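Long-range contact in DegQ (PDB 3PV2), which probably acts as an HtrA-family chaperone-protease, a trypsin-like serine peptidase with PDZ domains that builds large self-compartmentalising 12-meric assemblies: residues L370-F375 / T419-L424. Numbering follows the deposited sequence.
Sequences LALRAF and TDVKSL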
# COMPACT_ATOMS: atom_id res chain seq x y z
N LEU B 370 9.27 -45.09 -22.86
CA LEU B 370 7.83 -45.06 -22.64
C LEU B 370 7.43 -46.05 -21.54
O LEU B 370 7.88 -47.22 -21.56
CB LEU B 370 7.08 -45.41 -23.92
CG LEU B 370 7.40 -44.48 -25.17
CD1 LEU B 370 6.58 -45.02 -26.36
CD2 LEU B 370 7.17 -42.95 -24.90
N ALA B 371 6.60 -45.58 -20.59
CA ALA B 371 6.01 -46.41 -19.58
C ALA B 371 4.65 -46.79 -20.13
O ALA B 371 3.87 -45.93 -20.55
CB ALA B 371 5.89 -45.61 -18.21
N LEU B 372 4.39 -48.06 -20.21
CA LEU B 372 3.30 -48.59 -21.03
C LEU B 372 2.51 -49.61 -20.19
O LEU B 372 3.13 -50.42 -19.51
CB LEU B 372 3.89 -49.34 -22.24
CG LEU B 372 4.73 -48.54 -23.22
CD1 LEU B 372 5.37 -49.44 -24.28
CD2 LEU B 372 3.94 -47.49 -23.84
N ARG B 373 1.20 -49.60 -20.26
CA ARG B 373 0.42 -50.64 -19.62
C ARG B 373 -0.76 -50.98 -20.48
O ARG B 373 -1.24 -50.14 -21.23
CB ARG B 373 -0.05 -50.21 -18.22
CG ARG B 373 -1.06 -49.08 -18.23
CD ARG B 373 -1.93 -49.00 -16.95
NE ARG B 373 -3.27 -48.49 -17.27
CZ ARG B 373 -4.42 -49.11 -16.98
NH1 ARG B 373 -4.43 -50.26 -16.32
NH2 ARG B 373 -5.57 -48.56 -17.32
N ALA B 374 -1.21 -52.21 -20.38
CA ALA B 374 -2.45 -52.66 -21.05
C ALA B 374 -3.67 -51.84 -20.57
O ALA B 374 -3.71 -51.41 -19.46
CB ALA B 374 -2.70 -54.16 -20.74
N PHE B 375 -4.67 -51.70 -21.43
CA PHE B 375 -5.78 -50.80 -21.20
C PHE B 375 -6.99 -51.34 -21.93
O PHE B 375 -6.93 -51.68 -23.15
CB PHE B 375 -5.41 -49.45 -21.85
CG PHE B 375 -6.41 -48.35 -21.64
CD1 PHE B 375 -6.41 -47.61 -20.47
CD2 PHE B 375 -7.32 -48.07 -22.56
CE1 PHE B 375 -7.30 -46.55 -20.30
CE2 PHE B 375 -8.23 -47.03 -22.40
CZ PHE B 375 -8.20 -46.27 -21.25
N THR B 419 -3.34 -55.03 -28.35
CA THR B 419 -4.06 -55.44 -27.19
C THR B 419 -3.25 -55.31 -25.90
O THR B 419 -3.66 -54.68 -24.97
CB THR B 419 -4.49 -56.90 -27.34
OG1 THR B 419 -3.37 -57.67 -27.77
CG2 THR B 419 -5.60 -56.99 -28.43
N ASP B 420 -2.11 -55.92 -25.83
CA ASP B 420 -1.31 -55.82 -24.63
C ASP B 420 0.07 -55.27 -24.97
O ASP B 420 0.33 -54.98 -26.15
CB ASP B 420 -1.30 -57.17 -23.93
CG ASP B 420 -0.64 -58.25 -24.72
OD1 ASP B 420 -0.02 -57.97 -25.76
OD2 ASP B 420 -0.73 -59.40 -24.30
N VAL B 421 0.90 -55.04 -23.97
CA VAL B 421 2.15 -54.38 -24.17
C VAL B 421 2.95 -55.30 -25.10
O VAL B 421 3.51 -54.84 -26.09
CB VAL B 421 2.84 -54.06 -22.80
CG1 VAL B 421 4.33 -53.59 -22.95
CG2 VAL B 421 1.98 -52.99 -22.00
N LYS B 422 2.99 -56.59 -24.83
CA LYS B 422 3.72 -57.49 -25.72
C LYS B 422 3.30 -57.40 -27.19
O LYS B 422 4.20 -57.49 -28.03
CB LYS B 422 3.68 -58.94 -25.17
CG LYS B 422 4.11 -60.08 -26.18
CD LYS B 422 5.64 -60.35 -26.30
CE LYS B 422 5.92 -61.72 -27.00
NZ LYS B 422 7.38 -61.92 -27.34
N SER B 423 1.99 -57.20 -27.51
CA SER B 423 1.58 -57.15 -28.90
C SER B 423 2.20 -55.92 -29.55
O SER B 423 2.61 -55.98 -30.71
CB SER B 423 0.04 -57.07 -29.14
OG SER B 423 -0.62 -55.97 -28.41
N LEU B 424 2.22 -54.80 -28.83
CA LEU B 424 2.85 -53.60 -29.34
C LEU B 424 4.38 -53.75 -29.55
O LEU B 424 4.95 -53.24 -30.53
CB LEU B 424 2.61 -52.48 -28.36
CG LEU B 424 3.24 -51.17 -28.80
CD1 LEU B 424 2.73 -50.63 -30.20
CD2 LEU B 424 3.13 -50.10 -27.63
O HOH W 1 -5.62 -54.16 -23.65
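V421, the first residue of helix 421-428, rests one methyl group on strand 370-378. Its CG2 lies against the peptide joining R373 to A374, 3.7 Å from R373 CA and 3.7 Å from A374 N, and it also approaches CB of L372 at 4.1 Å. CG1 stands anti to the backbone N (chi1 169°), an arrangement that leaves CG2 as the branch directed at the strand. One helical turn on, L424 meets the same residue, L372, but at the tip of its side chain: L424 CD2 is 4.1 Å from L372 CD1, the two leucine side chains crossing at about a right angle. No direct hydrogen bond joins the segments. In the second PDZ domain of DegQ, strand 370-378 and helix 421-428 correspond to the pair that flanks the peptide-binding groove, as in other PDZ domains; L424 reaches on to I410 and A413 of strand 409-413, while L372 also touches V388. The start of the helix is fixed by D420 at the N-cap. A chi1 of 64° brings its carboxylate over the first turn of the helix, where D420 OD1 accepts from S423 N at 2.8 Å, met nearly along its C-O axis, though the N-H is bent (144°). S423 OG in turn donates to D420 O at 2.6 Å and accepts from T419 N, tying the residues ahead of the helix to its first turn. Beside the cap, A374 CB sits 4.4 Å from T419 O. R373 points away from the helix, its NE held by Q389 of the adjacent strand. Along the edge not paired with strand 384-393, the backbone of L372 hydrogen-bonds to a second subunit.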